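Local structure of L-lactate dehydrogenase (Trichomonas vaginalis, 4UUL) at residues A98-S103 with G129-T134; S168-D173 with D210-D215; A192-A197 with D215-T220; A248-K253 with E263-G268. The protein probably catalyses the NAD-dependent interconversion of 2-hydroxy and 2-keto acids, such as lactate and pyruvate or malate and oxaloacetate. The protein carries 1 engineered substitution. One frame throughout, in Å; residues are numbered along the deposited sequence. Where two conformers were deposited one is given.

In the fold
Interaction 1 lies in the NAD-binding Rossmann half of the chain. Interactions 2, 3 and 4 follow in the alpha/beta C-terminal half. Interactions 2 and 3 are neighbours, with centres about 9 Å apart. They share D215, both use helix 214-236, and their segments alternate along the chain. Their centres lie about 27 and 22 Å from that of the chain, away from the annotated sites. Interaction 4 lies deeper, on helix 242-257 and strand 265-270, with its centre about 8 Å from that of the chain. Nearest atoms of interactions 1 and 4 are about 5 Å apart, so these two lie close to the meeting of the halves, where residues known to bind NADH also gather.

Interaction 1 of 4, residues A98-S103 with G129-T134; sequences ADLISS and GNPDNT
P131 presses its ring against L100 and I101 on helix 97-118. CG of the proline meets CG1 of I101 at 3.9 Å, and it also lies 4.1 Å from I101 CA, so the ring approaches the helix backbone itself. Next to it, P131 CD meets CG of L100 at 4.1 Å. L100 and P131 lie alongside, their side chains running opposite ways. L100 holds its CG anti to the backbone N (chi1 177°), and this branch point makes its nearest approach to the proline. I101 uses two branches. CG1 goes to P131, while CG2 goes to the methyl CG2 of T134, 4.1 Å away, with the two side chains nearly at right angles. The other branch of T134, OG1, is hydrogen-bonded to E323 of helix 307-337.

The peptide bond before P131 is cis, and P131 is the N-cap residue of helix 132-141. Just ahead of it N130 forms an Asx turn. Its OD1 accepts from D132 N at 3.1 Å, on a lone pair in the carbonyl plane. This ties the start of the helix to a residue seen to bind NADH. D132 OD1 in turn is bonded to ND1 of H186, the predicted proton acceptor.

Across the two segments the contact is purely apolar, made of aliphatic carbons about 4 Å apart. It therefore has no directional bond to fix its register. Shape and burial hold helix 97-118 against the cofactor-binding turn, while T134 OG1, D132 OD1 and N133 ND2 find their partners outside the two segments.

Interaction 2 of 4, residues S168-D173 with D210-D215; sequences SKLGVD and DVLDHD
L170 turns its CG away from its own carbonyl carbon (chi1 -65°), and L212 does the same on the other segment (chi1 -64°). The two leucines are thereby brought methyl to methyl, with L170 CD2 3.7 Å from L212 CD2. The same L170 methyl also sits 3.8 Å from L212 CG, so it rests against the branch point of its partner. K169, one residue earlier in the last helical turn, also touches L212. Its CG, anti to the backbone N (chi1 179°), meets L212 CD2 at 3.8 Å. L212 CD2 thus fits into the corner between the lysine stem and L170. V211 adds a looser touch, its CG1 4.4 Å from L170 CD2.

L212 belongs to the link between helices 208-211 and 214-236. L170 lies on F199 of strand 198-201, and its backbone O accepts from K201 NZ. Part of this contact is solvent-facing, since K169 and V211 are exposed.

Helix 156-170 ends here in a Schellman motif, with G171 at positive phi. The arrangement is a helix C-terminus packed on an interhelical turn, at the periphery of the alpha/beta C-terminal domain.

Interaction 3 of 4, residues A192-A197 with D215-T220; sequences ADLTQA and DYVFDT
V217 of helix 214-236 reaches L194, which lies just beyond strand 191-193. From CB the valine splits into two methyls. CG1, placed beside the carbonyl carbon by a chi1 of 173°, meets L194 CD1 at 4.2 Å. The same methyl lies over the centre of the F218 ring, 3.5 Å above its plane, and so touches both the leucine and the phenylalanine. The other methyl, V217 CG2, packs 3.8 Å from L212 CB. Even the backbone of this residue takes part. A water donates to V217 O at 2.8 Å and also to A192 O at 2.9 Å, bridging helix and strand.

F218 uses its edge. T195 CG2 approaches near the ring plane, 4.2 Å from CZ, and W308 meets the same ring edge-to-face. T195 itself is fixed by D193. D193 OD1 takes two bonds, one from T195 OG1 at 2.7 Å on its syn lone pair and one from T195 N at 2.8 Å, which comes from well above the carboxylate plane. The second bond makes an Asx turn. D193 OD2 accepts from Q196 NE2, almost straight at 171°, and from W183 NE1. This carboxylate is therefore well satisfied in a buried place.

The helix widens here into a pi-type turn, in which T220 N bonds to D215 O. The contact joins the end of an edge strand of the antiparallel sheet to helix 214-236. It is a helix-on-sheet layer of the alpha/beta C-terminal domain.

Interaction 4 of 4, residues A248-K253 with E263-G268; sequences AIQHMK and EVLSMG
A water joins H251 to S266, donating to S266 O at 2.7 Å. The same water lies at the edge of the H251 ring, in its plane, 2.8 Å from ND1. The other ring nitrogen, NE2, is hydrogen-bonded to S152 OG. Bonds at both nitrogens fix the rotation of the imidazole.

The ring face then receives M267. CE stands over its centre, 3.9 Å from the centroid and only 4° off the normal, a CH-pi contact. SD lies farther out, 4.5 Å from the centroid, also over the face, giving a Met-aromatic contact. Nearer the backbone, M267 CG touches H251 CE1 at 3.7 Å. The methionine chain is extended beyond CG, which carries it from the rim of the ring to its middle.

A second water accepts from Q250 NE2 and donates to E263 OE2 at 2.7 Å. Q250 OE1 is taken by K246 and N160, while L265 CD2 touches the amide only loosely.

H251 also packs on L154, a residue seen to bind NADH. Strand 265-270 pairs antiparallel with 284-291, and G268 is backbone-bonded to S153 in the end strand of the Rossmann sheet. M252, on the same helix as H251, touches C82 and F84 of that sheet. Helix 242-257 and strand 265-270 thus meet at the junction of the NAD-binding and C-terminal domains, beside the cofactor site of this dehydrogenase fold.

Interaction 1 of 4, residues A98-S103 with G129-T134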
loop_
_atom_site.group_PDB
_atom_site.type_symbol
_atom_site.label_atom_id
_atom_site.label_comp_id
_atom_site.label_asym_id
_atom_site.label_seq_id
_atom_site.Cartn_x
_atom_site.Cartn_y
_atom_site.Cartn_z
ATOM N N ALA B 98 4.048 -5.152 -32.503
ATOM C CA ALA B 98 4.083 -3.960 -33.327
ATOM C C ALA B 98 2.808 -3.138 -33.159
ATOM O O ALA B 98 2.862 -1.926 -33.126
ATOM C CB ALA B 98 4.323 -4.360 -34.788
ATOM N N ASP B 99 1.660 -3.800 -33.076
ATOM C CA ASP B 99 0.388 -3.081 -32.945
ATOM C C ASP B 99 0.219 -2.486 -31.522
ATOM O O ASP B 99 -0.348 -1.408 -31.390
ATOM C CB ASP B 99 -0.769 -4.007 -33.266
ATOM C CG ASP B 99 -0.671 -4.587 -34.640
ATOM O OD1 ASP B 99 -0.759 -3.797 -35.634
ATOM O OD2 ASP B 99 -0.494 -5.838 -34.714
ATOM N N LEU B 100 0.781 -3.153 -30.526
ATOM C CA LEU B 100 0.790 -2.621 -29.179
ATOM C C LEU B 100 1.613 -1.322 -29.139
ATOM O O LEU B 100 1.206 -0.321 -28.521
ATOM C CB LEU B 100 1.410 -3.629 -28.227
ATOM C CG LEU B 100 1.542 -3.127 -26.768
ATOM C CD1 LEU B 100 0.159 -2.987 -26.102
ATOM C CD2 LEU B 100 2.412 -4.061 -26.010
ATOM N N ILE B 101 2.782 -1.331 -29.774
ATOM C CA ILE B 101 3.604 -0.145 -29.849
ATOM C C ILE B 101 2.837 0.937 -30.582
ATOM O O ILE B 101 2.812 2.086 -30.137
ATOM C CB ILE B 101 4.930 -0.455 -30.539
ATOM C CG1 ILE B 101 5.784 -1.394 -29.692
ATOM C CG2 ILE B 101 5.649 0.806 -30.897
ATOM C CD1 ILE B 101 6.812 -2.139 -30.526
ATOM N N SER B 102 2.221 0.580 -31.708
ATOM C CA SER B 102 1.504 1.559 -32.521
ATOM C C SER B 102 0.344 2.215 -31.787
ATOM O O SER B 102 0.218 3.424 -31.781
ATOM C CB SER B 102 0.948 0.898 -33.761
ATOM O OG SER B 102 2.006 0.518 -34.594
ATOM N N SER B 103 -0.464 1.427 -31.093
ATOM C CA SER B 103 -1.629 2.009 -30.461
ATOM C C SER B 103 -1.170 2.972 -29.354
ATOM O O SER B 103 -1.758 4.035 -29.102
ATOM C CB SER B 103 -2.542 0.899 -29.929
ATOM O OG SER B 103 -1.888 0.225 -28.849
ATOM N N GLY B 129 3.488 2.368 -17.883
ATOM C CA GLY B 129 2.639 1.632 -18.826
ATOM C C GLY B 129 3.438 1.105 -20.011
ATOM O O GLY B 129 4.281 1.780 -20.560
ATOM N N ASN B 130 3.124 -0.117 -20.380
ATOM C CA ASN B 130 3.873 -0.737 -21.434
ATOM C C ASN B 130 3.388 -0.383 -22.838
ATOM O O ASN B 130 2.229 -0.030 -23.063
ATOM C CB ASN B 130 3.985 -2.236 -21.226
ATOM C CG ASN B 130 5.160 -2.607 -20.298
ATOM O OD1 ASN B 130 6.303 -2.044 -20.359
ATOM N ND2 ASN B 130 4.877 -3.544 -19.419
ATOM N N PRO B 131 4.316 -0.427 -23.817
ATOM C CA PRO B 131 5.744 -0.736 -23.726
ATOM C C PRO B 131 6.536 0.486 -23.232
ATOM O O PRO B 131 6.551 1.513 -23.898
ATOM C CB PRO B 131 6.106 -1.099 -25.181
ATOM C CG PRO B 131 5.138 -0.296 -26.031
ATOM C CD PRO B 131 3.893 -0.151 -25.221
ATOM N N ASP B 132 7.063 0.425 -22.016
ATOM C CA ASP B 132 7.471 1.617 -21.308
ATOM C C ASP B 132 8.657 2.351 -21.948
ATOM O O ASP B 132 8.618 3.572 -22.065
ATOM C CB ASP B 132 7.662 1.390 -19.800
ATOM C CG ASP B 132 8.687 0.367 -19.454
ATOM O OD1 ASP B 132 9.119 -0.424 -20.340
ATOM O OD2 ASP B 132 9.032 0.320 -18.275
ATOM N N ASN B 133 9.733 1.667 -22.367
ATOM C CA ASN B 133 10.830 2.400 -22.945
ATOM C C ASN B 133 10.397 3.190 -24.169
ATOM O O ASN B 133 10.799 4.346 -24.356
ATOM C CB ASN B 133 11.969 1.468 -23.411
ATOM C CG ASN B 133 12.562 0.604 -22.324
ATOM O OD1 ASN B 133 11.854 -0.193 -21.679
ATOM N ND2 ASN B 133 13.885 0.683 -22.169
ATOM N N THR B 134 9.624 2.555 -25.034
ATOM C CA THR B 134 9.210 3.219 -26.270
ATOM C C THR B 134 8.150 4.294 -26.006
ATOM O O THR B 134 8.256 5.392 -26.561
ATOM C CB THR B 134 8.761 2.238 -27.306
ATOM O OG1 THR B 134 9.912 1.457 -27.631
ATOM C CG2 THR B 134 8.215 2.911 -28.562
#

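Interaction 2 of 4, residues S168-D173 with D210-D215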
loop_
_atom_site.group_PDB
_atom_site.type_symbol
_atom_site.label_atom_id
_atom_site.label_comp_id
_atom_site.label_asym_id
_atom_site.label_seq_id
_atom_site.Cartn_x
_atom_site.Cartn_y
_atom_site.Cartn_z
ATOM N N SER B 168 17.614 -16.199 -3.218
ATOM C CA SER B 168 17.032 -17.469 -2.807
ATOM C C SER B 168 17.874 -18.631 -3.327
ATOM O O SER B 168 18.086 -19.594 -2.617
ATOM C CB SER B 168 15.551 -17.599 -3.203
ATOM O OG SER B 168 15.326 -17.662 -4.603
ATOM N N LYS B 169 18.376 -18.525 -4.552
ATOM C CA LYS B 169 19.145 -19.596 -5.154
ATOM C C LYS B 169 20.433 -19.831 -4.361
ATOM O O LYS B 169 20.843 -20.971 -4.139
ATOM C CB LYS B 169 19.442 -19.262 -6.625
ATOM C CG LYS B 169 20.278 -20.327 -7.365
ATOM C CD LYS B 169 19.459 -21.565 -7.666
ATOM C CE LYS B 169 20.298 -22.584 -8.401
ATOM N NZ LYS B 169 19.488 -23.747 -8.835
ATOM N N LEU B 170 21.020 -18.739 -3.877
ATOM C CA LEU B 170 22.268 -18.791 -3.123
ATOM C C LEU B 170 22.103 -19.001 -1.612
ATOM O O LEU B 170 23.090 -19.175 -0.912
ATOM C CB LEU B 170 23.010 -17.475 -3.343
ATOM C CG LEU B 170 23.506 -17.183 -4.775
ATOM C CD1 LEU B 170 23.838 -15.702 -4.887
ATOM C CD2 LEU B 170 24.710 -18.038 -5.150
ATOM N N GLY B 171 20.877 -18.928 -1.114
ATOM C CA GLY B 171 20.601 -19.083 0.303
ATOM C C GLY B 171 21.164 -17.951 1.149
ATOM O O GLY B 171 21.686 -18.162 2.241
ATOM N N VAL B 172 21.039 -16.731 0.647
ATOM C CA VAL B 172 21.424 -15.527 1.386
ATOM C C VAL B 172 20.248 -14.555 1.359
ATOM O O VAL B 172 19.279 -14.798 0.654
ATOM C CB VAL B 172 22.719 -14.887 0.823
ATOM C CG1 VAL B 172 23.894 -15.893 0.913
ATOM C CG2 VAL B 172 22.527 -14.363 -0.616
ATOM N N ASP B 173 20.365 -13.468 2.126
ATOM C CA ASP B 173 19.407 -12.365 2.118
ATOM C C ASP B 173 19.652 -11.490 0.906
ATOM O O ASP B 173 20.765 -11.446 0.367
ATOM C CB ASP B 173 19.604 -11.488 3.353
ATOM C CG ASP B 173 19.098 -12.134 4.622
ATOM O OD1 ASP B 173 18.707 -13.321 4.595
ATOM O OD2 ASP B 173 19.095 -11.429 5.644
ATOM N N ASP B 210 30.570 -17.350 -10.694
ATOM C CA ASP B 210 31.647 -18.291 -10.368
ATOM C C ASP B 210 31.145 -19.418 -9.494
ATOM O O ASP B 210 31.855 -20.393 -9.300
ATOM C CB ASP B 210 32.789 -17.585 -9.650
ATOM C CG ASP B 210 33.586 -16.662 -10.559
ATOM O OD1 ASP B 210 33.412 -16.725 -11.796
ATOM O OD2 ASP B 210 34.389 -15.868 -10.024
ATOM N N VAL B 211 29.948 -19.255 -8.932
ATOM C CA VAL B 211 29.370 -20.228 -8.028
ATOM C C VAL B 211 28.196 -20.949 -8.660
ATOM O O VAL B 211 28.089 -22.142 -8.557
ATOM C CB VAL B 211 28.971 -19.573 -6.706
ATOM C CG1 VAL B 211 28.235 -20.559 -5.815
ATOM C CG2 VAL B 211 30.208 -19.049 -5.993
ATOM N N LEU B 212 27.292 -20.211 -9.294
ATOM C CA LEU B 212 26.138 -20.822 -9.940
ATOM C C LEU B 212 26.485 -21.468 -11.284
ATOM O O LEU B 212 27.385 -21.002 -12.012
ATOM C CB LEU B 212 24.993 -19.808 -10.092
ATOM C CG LEU B 212 24.460 -19.349 -8.738
ATOM C CD1 LEU B 212 23.327 -18.371 -8.945
ATOM C CD2 LEU B 212 23.998 -20.523 -7.854
ATOM N N ASP B 213 25.767 -22.542 -11.604
ATOM C CA ASP B 213 25.918 -23.267 -12.870
ATOM C C ASP B 213 25.589 -22.379 -14.075
ATOM O O ASP B 213 24.649 -21.592 -14.056
ATOM C CB ASP B 213 24.953 -24.454 -12.903
ATOM C CG ASP B 213 25.431 -25.630 -12.080
ATOM O OD1 ASP B 213 26.497 -25.525 -11.427
ATOM O OD2 ASP B 213 24.729 -26.662 -12.080
ATOM N N HIS B 214 26.356 -22.562 -15.139
ATOM C CA HIS B 214 26.176 -21.835 -16.371
ATOM C C HIS B 214 24.762 -21.987 -16.893
ATOM O O HIS B 214 24.184 -21.022 -17.401
ATOM C CB HIS B 214 27.184 -22.355 -17.402
ATOM C CG HIS B 214 26.941 -21.841 -18.780
ATOM N ND1 HIS B 214 26.064 -22.448 -19.656
ATOM C CD2 HIS B 214 27.449 -20.772 -19.434
ATOM C CE1 HIS B 214 26.028 -21.761 -20.782
ATOM N NE2 HIS B 214 26.859 -20.741 -20.674
ATOM N N ASP B 215 24.200 -23.186 -16.783
ATOM C CA ASP B 215 22.864 -23.434 -17.333
ATOM C C ASP B 215 21.786 -22.684 -16.562
ATOM O O ASP B 215 20.788 -22.261 -17.135
ATOM C CB ASP B 215 22.538 -24.929 -17.327
ATOM C CG ASP B 215 23.425 -25.729 -18.289
ATOM O OD1 ASP B 215 23.977 -25.122 -19.234
ATOM O OD2 ASP B 215 23.555 -26.957 -18.092
#

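Interaction 3 of 4, residues A192-A197 with D215-T220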
loop_
_atom_site.group_PDB
_atom_site.type_symbol
_atom_site.label_atom_id
_atom_site.label_comp_id
_atom_site.label_asym_id
_atom_site.label_seq_id
_atom_site.Cartn_x
_atom_site.Cartn_y
_atom_site.Cartn_z
ATOM N N ALA B 192 18.965 -9.521 -18.250
ATOM C CA ALA B 192 19.076 -9.709 -16.792
ATOM C C ALA B 192 20.520 -10.200 -16.565
ATOM O O ALA B 192 20.848 -11.386 -16.730
ATOM C CB ALA B 192 18.024 -10.708 -16.309
ATOM N N ASP B 193 21.377 -9.263 -16.242
ATOM C CA ASP B 193 22.815 -9.468 -16.188
ATOM C C ASP B 193 23.288 -9.820 -14.784
ATOM O O ASP B 193 23.095 -9.032 -13.830
ATOM C CB ASP B 193 23.473 -8.168 -16.629
ATOM C CG ASP B 193 25.002 -8.181 -16.575
ATOM O OD1 ASP B 193 25.606 -9.264 -16.647
ATOM O OD2 ASP B 193 25.573 -7.066 -16.492
ATOM N N LEU B 194 23.853 -11.005 -14.649
ATOM C CA LEU B 194 24.478 -11.468 -13.437
ATOM C C LEU B 194 25.979 -11.418 -13.492
ATOM O O LEU B 194 26.623 -11.857 -12.532
ATOM C CB LEU B 194 24.021 -12.891 -13.119
ATOM C CG LEU B 194 22.521 -13.074 -12.898
ATOM C CD1 LEU B 194 22.182 -14.523 -12.483
ATOM C CD2 LEU B 194 21.912 -12.029 -11.918
ATOM N N THR B 195 26.556 -10.972 -14.600
ATOM C CA THR B 195 28.025 -11.063 -14.777
ATOM C C THR B 195 28.848 -10.108 -13.922
ATOM O O THR B 195 30.051 -10.317 -13.787
ATOM C CB THR B 195 28.451 -10.934 -16.239
ATOM O OG1 THR B 195 28.234 -9.612 -16.684
ATOM C CG2 THR B 195 27.704 -11.899 -17.109
ATOM N N GLN B 196 28.212 -9.080 -13.345
ATOM C CA GLN B 196 28.884 -8.191 -12.404
ATOM C C GLN B 196 28.655 -8.625 -10.965
ATOM O O GLN B 196 29.352 -8.171 -10.066
ATOM C CB GLN B 196 28.357 -6.766 -12.472
ATOM C CG GLN B 196 27.814 -6.307 -13.823
ATOM C CD GLN B 196 28.870 -6.183 -14.903
ATOM O OE1 GLN B 196 30.091 -5.959 -14.640
ATOM N NE2 GLN B 196 28.411 -6.245 -16.138
ATOM N N ALA B 197 27.683 -9.498 -10.741
ATOM C CA ALA B 197 27.118 -9.623 -9.410
ATOM C C ALA B 197 28.020 -10.376 -8.439
ATOM O O ALA B 197 28.709 -11.351 -8.799
ATOM C CB ALA B 197 25.779 -10.309 -9.487
ATOM N N ASP B 215 24.200 -23.186 -16.783
ATOM C CA ASP B 215 22.864 -23.434 -17.333
ATOM C C ASP B 215 21.786 -22.684 -16.562
ATOM O O ASP B 215 20.788 -22.261 -17.135
ATOM C CB ASP B 215 22.538 -24.929 -17.327
ATOM C CG ASP B 215 23.425 -25.729 -18.289
ATOM O OD1 ASP B 215 23.977 -25.122 -19.234
ATOM O OD2 ASP B 215 23.555 -26.957 -18.092
ATOM N N TYR B 216 21.994 -22.528 -15.262
ATOM C CA TYR B 216 21.158 -21.667 -14.466
ATOM C C TYR B 216 21.294 -20.213 -14.903
ATOM O O TYR B 216 20.317 -19.559 -15.285
ATOM C CB TYR B 216 21.471 -21.810 -12.970
ATOM C CG TYR B 216 20.624 -20.842 -12.169
ATOM C CD1 TYR B 216 19.313 -21.157 -11.839
ATOM C CD2 TYR B 216 21.110 -19.589 -11.812
ATOM C CE1 TYR B 216 18.511 -20.236 -11.142
ATOM C CE2 TYR B 216 20.340 -18.676 -11.127
ATOM C CZ TYR B 216 19.030 -19.000 -10.793
ATOM O OH TYR B 216 18.283 -18.056 -10.110
ATOM N N VAL B 217 22.512 -19.687 -14.835
ATOM C CA VAL B 217 22.737 -18.261 -15.102
ATOM C C VAL B 217 22.251 -17.833 -16.467
ATOM O O VAL B 217 21.560 -16.809 -16.582
ATOM C CB VAL B 217 24.237 -17.894 -14.952
ATOM C CG1 VAL B 217 24.494 -16.474 -15.379
ATOM C CG2 VAL B 217 24.702 -18.161 -13.513
ATOM N N PHE B 218 22.609 -18.593 -17.500
ATOM C CA PHE B 218 22.420 -18.138 -18.871
ATOM C C PHE B 218 21.278 -18.834 -19.599
ATOM O O PHE B 218 21.153 -18.718 -20.819
ATOM C CB PHE B 218 23.729 -18.306 -19.653
ATOM C CG PHE B 218 24.845 -17.466 -19.117
ATOM C CD1 PHE B 218 24.864 -16.073 -19.339
ATOM C CD2 PHE B 218 25.869 -18.058 -18.380
ATOM C CE1 PHE B 218 25.902 -15.300 -18.819
ATOM C CE2 PHE B 218 26.896 -17.292 -17.843
ATOM C CZ PHE B 218 26.928 -15.924 -18.057
ATOM N N ASP B 219 20.432 -19.540 -18.862
ATOM C CA ASP B 219 19.200 -20.042 -19.437
ATOM C C ASP B 219 18.014 -20.037 -18.458
ATOM O O ASP B 219 17.045 -19.282 -18.640
ATOM C CB ASP B 219 19.404 -21.439 -19.989
ATOM C CG ASP B 219 18.227 -21.886 -20.804
ATOM O OD1 ASP B 219 18.088 -21.391 -21.947
ATOM O OD2 ASP B 219 17.416 -22.689 -20.289
ATOM N N THR B 220 18.081 -20.866 -17.422
ATOM C CA THR B 220 16.983 -20.990 -16.469
ATOM C C THR B 220 16.607 -19.658 -15.813
ATOM O O THR B 220 15.412 -19.340 -15.674
ATOM C CB THR B 220 17.352 -21.926 -15.319
ATOM O OG1 THR B 220 17.728 -23.203 -15.838
ATOM C CG2 THR B 220 16.172 -22.078 -14.351
HETATM O O HOH W 1 21.895 -14.071 -17.071
#

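Interaction 4 of 4, residues A248-K253 with E263-G268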
loop_
_atom_site.group_PDB
_atom_site.type_symbol
_atom_site.label_atom_id
_atom_site.label_comp_id
_atom_site.label_asym_id
_atom_site.label_seq_id
_atom_site.Cartn_x
_atom_site.Cartn_y
_atom_site.Cartn_z
ATOM N N ALA B 248 7.922 1.410 -8.407
ATOM C CA ALA B 248 7.692 2.758 -8.881
ATOM C C ALA B 248 8.048 3.817 -7.851
ATOM O O ALA B 248 8.715 4.816 -8.151
ATOM C CB ALA B 248 6.289 2.935 -9.381
ATOM N N ILE B 249 7.549 3.644 -6.651
ATOM C CA ILE B 249 7.887 4.547 -5.556
ATOM C C ILE B 249 9.375 4.550 -5.305
ATOM O O ILE B 249 9.978 5.613 -5.168
ATOM C CB ILE B 249 7.099 4.210 -4.285
ATOM C CG1 ILE B 249 5.614 4.534 -4.540
ATOM C CG2 ILE B 249 7.631 4.967 -3.042
ATOM C CD1 ILE B 249 4.719 4.040 -3.470
ATOM N N GLN B 250 9.970 3.365 -5.271
ATOM C CA GLN B 250 11.402 3.223 -5.045
ATOM C C GLN B 250 12.220 4.019 -6.093
ATOM O O GLN B 250 13.134 4.784 -5.775
ATOM C CB GLN B 250 11.761 1.745 -5.118
ATOM C CG GLN B 250 13.231 1.445 -4.909
ATOM C CD GLN B 250 13.488 -0.019 -4.720
ATOM O OE1 GLN B 250 12.655 -0.882 -5.081
ATOM N NE2 GLN B 250 14.634 -0.338 -4.161
ATOM N N HIS B 251 11.839 3.896 -7.354
ATOM C CA HIS B 251 12.502 4.625 -8.424
ATOM C C HIS B 251 12.301 6.112 -8.257
ATOM O O HIS B 251 13.263 6.890 -8.301
ATOM C CB HIS B 251 11.918 4.144 -9.766
ATOM C CG HIS B 251 12.445 4.828 -10.991
ATOM N ND1 HIS B 251 12.914 4.147 -12.091
ATOM C CD2 HIS B 251 12.457 6.149 -11.344
ATOM C CE1 HIS B 251 13.230 4.995 -13.035
ATOM N NE2 HIS B 251 12.948 6.222 -12.624
ATOM N N MET B 252 11.053 6.552 -8.078
ATOM C CA MET B 252 10.800 7.983 -7.966
ATOM C C MET B 252 11.500 8.590 -6.742
ATOM O O MET B 252 12.044 9.689 -6.837
ATOM C CB MET B 252 9.313 8.277 -7.952
ATOM C CG MET B 252 9.003 9.784 -8.054
ATOM S SD MET B 252 9.380 10.509 -9.657
ATOM C CE MET B 252 7.889 10.026 -10.566
ATOM N N LYS B 253 11.478 7.907 -5.603
ATOM C CA LYS B 253 12.119 8.443 -4.423
ATOM C C LYS B 253 13.625 8.599 -4.629
ATOM O O LYS B 253 14.222 9.611 -4.226
ATOM C CB LYS B 253 11.795 7.528 -3.230
ATOM C CG LYS B 253 12.175 8.134 -1.883
ATOM C CD LYS B 253 11.828 7.203 -0.756
ATOM C CE LYS B 253 12.106 7.832 0.584
ATOM N NZ LYS B 253 11.498 6.989 1.651
ATOM N N GLU B 263 24.531 1.833 -3.783
ATOM C CA GLU B 263 23.294 1.419 -4.413
ATOM C C GLU B 263 23.306 1.622 -5.933
ATOM O O GLU B 263 23.732 2.660 -6.414
ATOM C CB GLU B 263 22.133 2.190 -3.819
ATOM C CG GLU B 263 20.761 1.712 -4.266
ATOM C CD GLU B 263 19.627 2.397 -3.514
ATOM O OE1 GLU B 263 19.751 3.608 -3.193
ATOM O OE2 GLU B 263 18.653 1.692 -3.182
ATOM N N VAL B 264 22.875 0.593 -6.649
ATOM C CA VAL B 264 22.822 0.590 -8.090
ATOM C C VAL B 264 21.406 0.208 -8.490
ATOM O O VAL B 264 20.952 -0.929 -8.227
ATOM C CB VAL B 264 23.837 -0.392 -8.702
ATOM C CG1 VAL B 264 23.688 -0.436 -10.211
ATOM C CG2 VAL B 264 25.262 0.059 -8.334
ATOM N N LEU B 265 20.686 1.174 -9.087
ATOM C CA LEU B 265 19.312 0.939 -9.518
ATOM C C LEU B 265 19.207 0.952 -11.038
ATOM O O LEU B 265 19.629 1.918 -11.689
ATOM C CB LEU B 265 18.384 2.028 -8.987
ATOM C CG LEU B 265 18.303 2.166 -7.447
ATOM C CD1 LEU B 265 17.256 3.166 -7.070
ATOM C CD2 LEU B 265 18.094 0.848 -6.741
ATOM N N SER B 266 18.653 -0.106 -11.587
ATOM C CA SER B 266 18.392 -0.133 -13.020
ATOM C C SER B 266 17.263 0.860 -13.290
ATOM O O SER B 266 16.246 0.847 -12.603
ATOM C CB SER B 266 17.955 -1.534 -13.418
ATOM O OG SER B 266 18.965 -2.514 -13.154
ATOM N N MET B 267 17.499 1.726 -14.266
ATOM C CA MET B 267 16.539 2.712 -14.667
ATOM C C MET B 267 16.598 2.907 -16.194
ATOM O O MET B 267 17.688 3.001 -16.756
ATOM C CB MET B 267 16.853 4.068 -14.011
ATOM C CG MET B 267 16.779 4.058 -12.510
ATOM S SD MET B 267 17.245 5.668 -11.803
ATOM C CE MET B 267 16.320 5.676 -10.341
ATOM N N GLY B 268 15.433 3.001 -16.848
ATOM C CA GLY B 268 15.387 3.361 -18.253
ATOM C C GLY B 268 15.569 4.843 -18.372
ATOM O O GLY B 268 14.788 5.607 -17.814
HETATM O O HOH W 2 16.005 2.053 -2.966
HETATM O O HOH W 3 13.611 1.561 -12.716
#